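PDB 3N0U: probable N-glycosylase/DNA lyase from Thermotoga maritima, which is probably a DNA glycosylase/lyase of the 8-oxoguanine DNA glycosylase family, an all-helical protein of the helix-hairpin-helix clan. Local coordinates for residues R70-F79 with L87-G95. Sequence-based numbering, arbitrary orientation. Where two conformers were deposited one is given.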
ATOM      1  N   ARG A  70      10.943   4.255  -8.345  1.00 19.38           N
ATOM      2  CA  ARG A  70      11.774   5.133  -9.154  1.00 21.67           C
ATOM      3  C   ARG A  70      11.473   6.622  -8.878  1.00 20.68           C
ATOM      4  O   ARG A  70      12.384   7.441  -8.777  1.00 22.70           O
ATOM      5  CB  ARG A  70      11.577   4.822 -10.636  1.00 23.96           C
ATOM      6  CG  ARG A  70      12.425   5.690 -11.532  1.00 24.78           C
ATOM      7  CD  ARG A  70      12.139   5.439 -13.001  1.00 32.21           C
ATOM      8  NE  ARG A  70      13.078   6.189 -13.828  1.00 34.93           N
ATOM      9  CZ  ARG A  70      12.888   6.474 -15.111  1.00 53.50           C
ATOM     10  NH1 ARG A  70      11.775   6.091 -15.727  1.00 56.50           N
ATOM     11  NH2 ARG A  70      13.815   7.156 -15.773  1.00 61.42           N
ATOM     12  N   ALA A  71      10.202   6.963  -8.729  1.00 20.03           N
ATOM     13  CA  ALA A  71       9.836   8.340  -8.448  1.00 20.10           C
ATOM     14  C   ALA A  71      10.390   8.757  -7.092  1.00 23.61           C
ATOM     15  O   ALA A  71      10.936   9.831  -6.942  1.00 24.10           O
ATOM     16  CB  ALA A  71       8.321   8.526  -8.482  1.00 25.05           C
ATOM     17  N   GLN A  72      10.236   7.895  -6.100  1.00 21.76           N
ATOM     18  CA  GLN A  72      10.715   8.187  -4.761  1.00 24.10           C
ATOM     19  C   GLN A  72      12.234   8.398  -4.762  1.00 23.98           C
ATOM     20  O   GLN A  72      12.739   9.334  -4.134  1.00 27.82           O
ATOM     21  CB  GLN A  72      10.307   7.064  -3.810  1.00 29.67           C
ATOM     22  CG  GLN A  72      10.365   7.401  -2.365  1.00 38.76           C
ATOM     23  CD  GLN A  72       9.679   6.347  -1.517  1.00 32.00           C
ATOM     24  OE1 GLN A  72       9.524   5.204  -1.936  1.00 33.46           O
ATOM     25  NE2 GLN A  72       9.262   6.725  -0.326  1.00 46.29           N
ATOM     26  N   LYS A  73      12.954   7.554  -5.493  1.00 22.86           N
ATOM     27  CA  LYS A  73      14.404   7.661  -5.584  1.00 28.68           C
ATOM     28  C   LYS A  73      14.819   8.990  -6.215  1.00 29.09           C
ATOM     29  O   LYS A  73      15.730   9.660  -5.723  1.00 33.32           O
ATOM     30  CB  LYS A  73      14.968   6.493  -6.404  1.00 26.66           C
ATOM     31  CG  LYS A  73      16.477   6.552  -6.683  1.00 41.72           C
ATOM     32  CD  LYS A  73      16.877   5.472  -7.692  1.00 55.23           C
ATOM     33  CE  LYS A  73      16.197   5.687  -9.063  1.00 66.85           C
ATOM     34  NZ  LYS A  73      16.264   4.500  -9.996  1.00 61.49           N
ATOM     35  N   GLU A  74      14.134   9.376  -7.291  1.00 24.76           N
ATOM     36  CA  GLU A  74      14.511  10.562  -8.063  1.00 25.57           C
ATOM     37  C   GLU A  74      14.089  11.874  -7.411  1.00 25.59           C
ATOM     38  O   GLU A  74      14.796  12.871  -7.502  1.00 30.55           O
ATOM     39  CB  GLU A  74      13.965  10.477  -9.490  1.00 27.28           C
ATOM     40  CG  GLU A  74      14.526   9.284 -10.261  1.00 36.10           C
ATOM     41  CD  GLU A  74      14.450   9.448 -11.772  1.00 55.88           C
ATOM     42  OE1 GLU A  74      14.114  10.567 -12.232  1.00 59.42           O
ATOM     43  OE2 GLU A  74      14.734   8.458 -12.499  1.00 50.90           O
ATOM     44  N   ILE A  75      12.961  11.873  -6.721  1.00 23.30           N
ATOM     45  CA  ILE A  75      12.425  13.112  -6.166  1.00 21.05           C
ATOM     46  C   ILE A  75      12.816  13.289  -4.695  1.00 24.19           C
ATOM     47  O   ILE A  75      13.168  14.382  -4.266  1.00 23.99           O
ATOM     48  CB  ILE A  75      10.900  13.147  -6.350  1.00 21.19           C
ATOM     49  CG1 ILE A  75      10.582  13.260  -7.848  1.00 22.94           C
ATOM     50  CG2 ILE A  75      10.285  14.289  -5.569  1.00 22.49           C
ATOM     51  CD1 ILE A  75       9.122  12.978  -8.199  1.00 26.15           C
ATOM     52  N   GLY A  76      12.743  12.215  -3.925  1.00 27.62           N
ATOM     53  CA  GLY A  76      13.159  12.261  -2.533  1.00 29.19           C
ATOM     54  C   GLY A  76      12.391  13.314  -1.760  1.00 26.27           C
ATOM     55  O   GLY A  76      11.168  13.388  -1.842  1.00 23.91           O
ATOM     56  N   LYS A  77      13.109  14.161  -1.033  1.00 22.94           N
ATOM     57  CA  LYS A  77      12.464  15.172  -0.200  1.00 20.32           C
ATOM     58  C   LYS A  77      11.766  16.271  -1.023  1.00 18.94           C
ATOM     59  O   LYS A  77      11.096  17.139  -0.467  1.00 20.86           O
ATOM     60  CB  LYS A  77      13.475  15.784   0.777  1.00 28.13           C
ATOM     61  CG  LYS A  77      13.915  14.796   1.871  1.00 39.83           C
ATOM     62  CD  LYS A  77      14.888  15.449   2.846  1.00 73.06           C
ATOM     63  CE  LYS A  77      15.174  14.553   4.041  1.00 84.08           C
ATOM     64  NZ  LYS A  77      13.956  14.311   4.858  1.00 82.49           N
ATOM     65  N   GLY A  78      11.908  16.216  -2.343  1.00 20.30           N
ATOM     66  CA  GLY A  78      11.171  17.114  -3.213  1.00 21.04           C
ATOM     67  C   GLY A  78       9.668  17.020  -2.966  1.00 19.61           C
ATOM     68  O   GLY A  78       8.927  17.974  -3.183  1.00 18.91           O
ATOM     69  N   PHE A  79       9.191  15.863  -2.522  1.00 19.01           N
ATOM     70  CA  PHE A  79       7.769  15.746  -2.206  1.00 18.97           C
ATOM     71  C   PHE A  79       7.360  16.752  -1.134  1.00 16.28           C
ATOM     72  O   PHE A  79       6.215  17.175  -1.089  1.00 17.13           O
ATOM     73  CB  PHE A  79       7.412  14.353  -1.705  1.00 17.77           C
ATOM     74  CG  PHE A  79       7.520  13.275  -2.750  1.00 17.48           C
ATOM     75  CD1 PHE A  79       6.912  13.421  -3.987  1.00 19.78           C
ATOM     76  CD2 PHE A  79       8.254  12.133  -2.498  1.00 19.17           C
ATOM     77  CE1 PHE A  79       6.998  12.424  -4.949  1.00 19.41           C
ATOM     78  CE2 PHE A  79       8.359  11.145  -3.441  1.00 23.47           C
ATOM     79  CZ  PHE A  79       7.728  11.292  -4.685  1.00 22.50           C
ATOM     80  N   LEU A  87       7.284  19.963  -9.101  1.00 18.43           N
ATOM     81  CA  LEU A  87       6.967  18.591  -8.732  1.00 17.48           C
ATOM     82  C   LEU A  87       6.270  17.879  -9.886  1.00 18.29           C
ATOM     83  O   LEU A  87       6.596  16.745 -10.214  1.00 18.13           O
ATOM     84  CB  LEU A  87       6.092  18.572  -7.481  1.00 19.26           C
ATOM     85  CG  LEU A  87       5.679  17.182  -6.992  1.00 15.57           C
ATOM     86  CD1 LEU A  87       6.922  16.323  -6.775  1.00 19.49           C
ATOM     87  CD2 LEU A  87       4.851  17.301  -5.730  1.00 17.21           C
ATOM     88  N   ALA A  88       5.313  18.542 -10.523  1.00 17.97           N
ATOM     89  CA  ALA A  88       4.634  17.925 -11.664  1.00 16.87           C
ATOM     90  C   ALA A  88       5.638  17.607 -12.767  1.00 19.11           C
ATOM     91  O   ALA A  88       5.545  16.562 -13.430  1.00 19.73           O
ATOM     92  CB  ALA A  88       3.533  18.826 -12.187  1.00 22.67           C
ATOM     93  N   GLU A  89       6.597  18.503 -12.986  1.00 18.59           N
ATOM     94  CA  GLU A  89       7.577  18.255 -14.037  1.00 21.19           C
ATOM     95  C   GLU A  89       8.427  17.022 -13.710  1.00 17.39           C
ATOM     96  O   GLU A  89       8.711  16.205 -14.588  1.00 21.03           O
ATOM     97  CB  GLU A  89       8.455  19.480 -14.276  1.00 27.46           C
ATOM     98  CG  GLU A  89       9.548  19.253 -15.310  1.00 35.48           C
ATOM     99  CD  GLU A  89       9.010  18.807 -16.669  1.00 47.29           C
ATOM    100  OE1 GLU A  89       7.902  19.234 -17.058  1.00 44.28           O
ATOM    101  OE2 GLU A  89       9.710  18.029 -17.356  1.00 55.19           O
ATOM    102  N   LYS A  90       8.842  16.869 -12.452  1.00 19.28           N
ATOM    103  CA  LYS A  90       9.636  15.699 -12.089  1.00 21.57           C
ATOM    104  C   LYS A  90       8.807  14.414 -12.189  1.00 19.04           C
ATOM    105  O   LYS A  90       9.324  13.372 -12.586  1.00 21.33           O
ATOM    106  CB  LYS A  90      10.228  15.834 -10.691  1.00 21.97           C
ATOM    107  CG  LYS A  90      11.318  16.907 -10.579  1.00 26.27           C
ATOM    108  CD  LYS A  90      12.192  16.668  -9.376  1.00 27.28           C
ATOM    109  CE  LYS A  90      13.431  17.582  -9.372  1.00 43.22           C
ATOM    110  NZ  LYS A  90      14.463  16.996  -8.481  1.00 57.25           N
ATOM    111  N   LEU A  91       7.521  14.488 -11.878  1.00 17.42           N
ATOM    112  CA  LEU A  91       6.676  13.309 -12.025  1.00 19.53           C
ATOM    113  C   LEU A  91       6.495  12.964 -13.497  1.00 19.76           C
ATOM    114  O   LEU A  91       6.439  11.798 -13.855  1.00 19.98           O
ATOM    115  CB  LEU A  91       5.326  13.492 -11.349  1.00 16.82           C
ATOM    116  CG  LEU A  91       5.397  13.590  -9.837  1.00 19.34           C
ATOM    117  CD1 LEU A  91       4.019  13.931  -9.320  1.00 19.47           C
ATOM    118  CD2 LEU A  91       5.875  12.284  -9.244  1.00 22.75           C
ATOM    119  N   ARG A  92       6.425  13.977 -14.352  1.00 19.73           N
ATOM    120  CA  ARG A  92       6.305  13.739 -15.789  1.00 21.09           C
ATOM    121  C   ARG A  92       7.580  13.053 -16.291  1.00 21.09           C
ATOM    122  O   ARG A  92       7.513  12.078 -17.056  1.00 23.61           O
ATOM    123  CB  ARG A  92       6.039  15.062 -16.528  1.00 20.89           C
ATOM    124  CG  ARG A  92       5.811  14.926 -18.003  1.00 28.75           C
ATOM    125  CD  ARG A  92       5.427  16.296 -18.628  1.00 39.12           C
ATOM    126  NE  ARG A  92       4.131  16.800 -18.143  1.00 52.47           N
ATOM    127  CZ  ARG A  92       3.963  17.725 -17.189  1.00 59.35           C
ATOM    128  NH1 ARG A  92       5.007  18.295 -16.589  1.00 63.20           N
ATOM    129  NH2 ARG A  92       2.733  18.087 -16.831  1.00 41.13           N
ATOM    130  N   GLU A  93       8.735  13.548 -15.826  1.00 20.51           N
ATOM    131  CA  GLU A  93      10.037  13.005 -16.206  1.00 24.71           C
ATOM    132  C   GLU A  93      10.240  11.528 -15.832  1.00 23.29           C
ATOM    133  O   GLU A  93      10.900  10.795 -16.571  1.00 32.32           O
ATOM    134  CB  GLU A  93      11.164  13.855 -15.582  1.00 32.45           C
ATOM    135  CG  GLU A  93      11.288  15.268 -16.159  1.00 43.89           C
ATOM    136  CD  GLU A  93      12.286  16.156 -15.407  1.00 56.60           C
ATOM    137  OE1 GLU A  93      12.876  15.708 -14.391  1.00 52.81           O
ATOM    138  OE2 GLU A  93      12.479  17.316 -15.841  1.00 57.95           O
ATOM    139  N   VAL A  94       9.685  11.098 -14.699  1.00 25.92           N
ATOM    140  CA  VAL A  94       9.840   9.704 -14.263  0.71 28.41           C
ATOM    141  C   VAL A  94       8.726   8.817 -14.805  1.00 24.60           C
ATOM    142  O   VAL A  94       8.646   7.636 -14.477  1.00 27.48           O
ATOM    143  CB  VAL A  94       9.931   9.545 -12.721  0.71 31.34           C
ATOM    144  CG1 VAL A  94      11.078  10.363 -12.178  0.71 45.31           C
ATOM    145  CG2 VAL A  94       8.626   9.924 -12.037  0.71 25.35           C
ATOM    146  N   GLY A  95       7.863   9.388 -15.631  1.00 22.79           N
ATOM    147  CA  GLY A  95       6.907   8.597 -16.387  1.00 26.89           C
ATOM    148  C   GLY A  95       5.503   8.461 -15.827  1.00 21.02           C
ATOM    149  O   GLY A  95       4.714   7.674 -16.343  1.00 20.99           O
TER
HETATM  150  O   HOH W   1       9.071   4.730 -14.659  1.00 48.85           O
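I75 packs against L87, K90 and L91 in this all-helical glycosylase fold, where residues 70-75 and 87-93, from helices 65-75 and 84-93, run at 131° between their N-to-C directions, axes 10.2 Å apart at closest approach. A type II' turn from I75 to G78 brings F79 round to the same apolar cluster. The two branches of I75 do different work: CG1 lies beside the backbone N (chi1 -67°), and CD1 beyond it presses on L91 CD2 at 3.5 Å, while CG2, anti to the N, sits over the centre of one face of the F79 ring, 3.7 Å above its plane. L91 CD2 also comes to the edge of that ring, and L87 CD1 approaches F79 CD1 obliquely at 4.0 Å. The K90 chain slides past I75 in the opposite direction, CB beside I75 CG1 at 3.9 Å. L59 of helix 47-59 touches both A71 and L91. At the other end V94 CG2, in one of two conformers, rests on A71 CB at 3.8 Å. At the exposed margin R70 NE pairs with E74 OE2 from above the carboxylate plane, its guanidinium face over V94 CA. One water accepts from R70 NH1 and donates to V94 O at 2.9 Å.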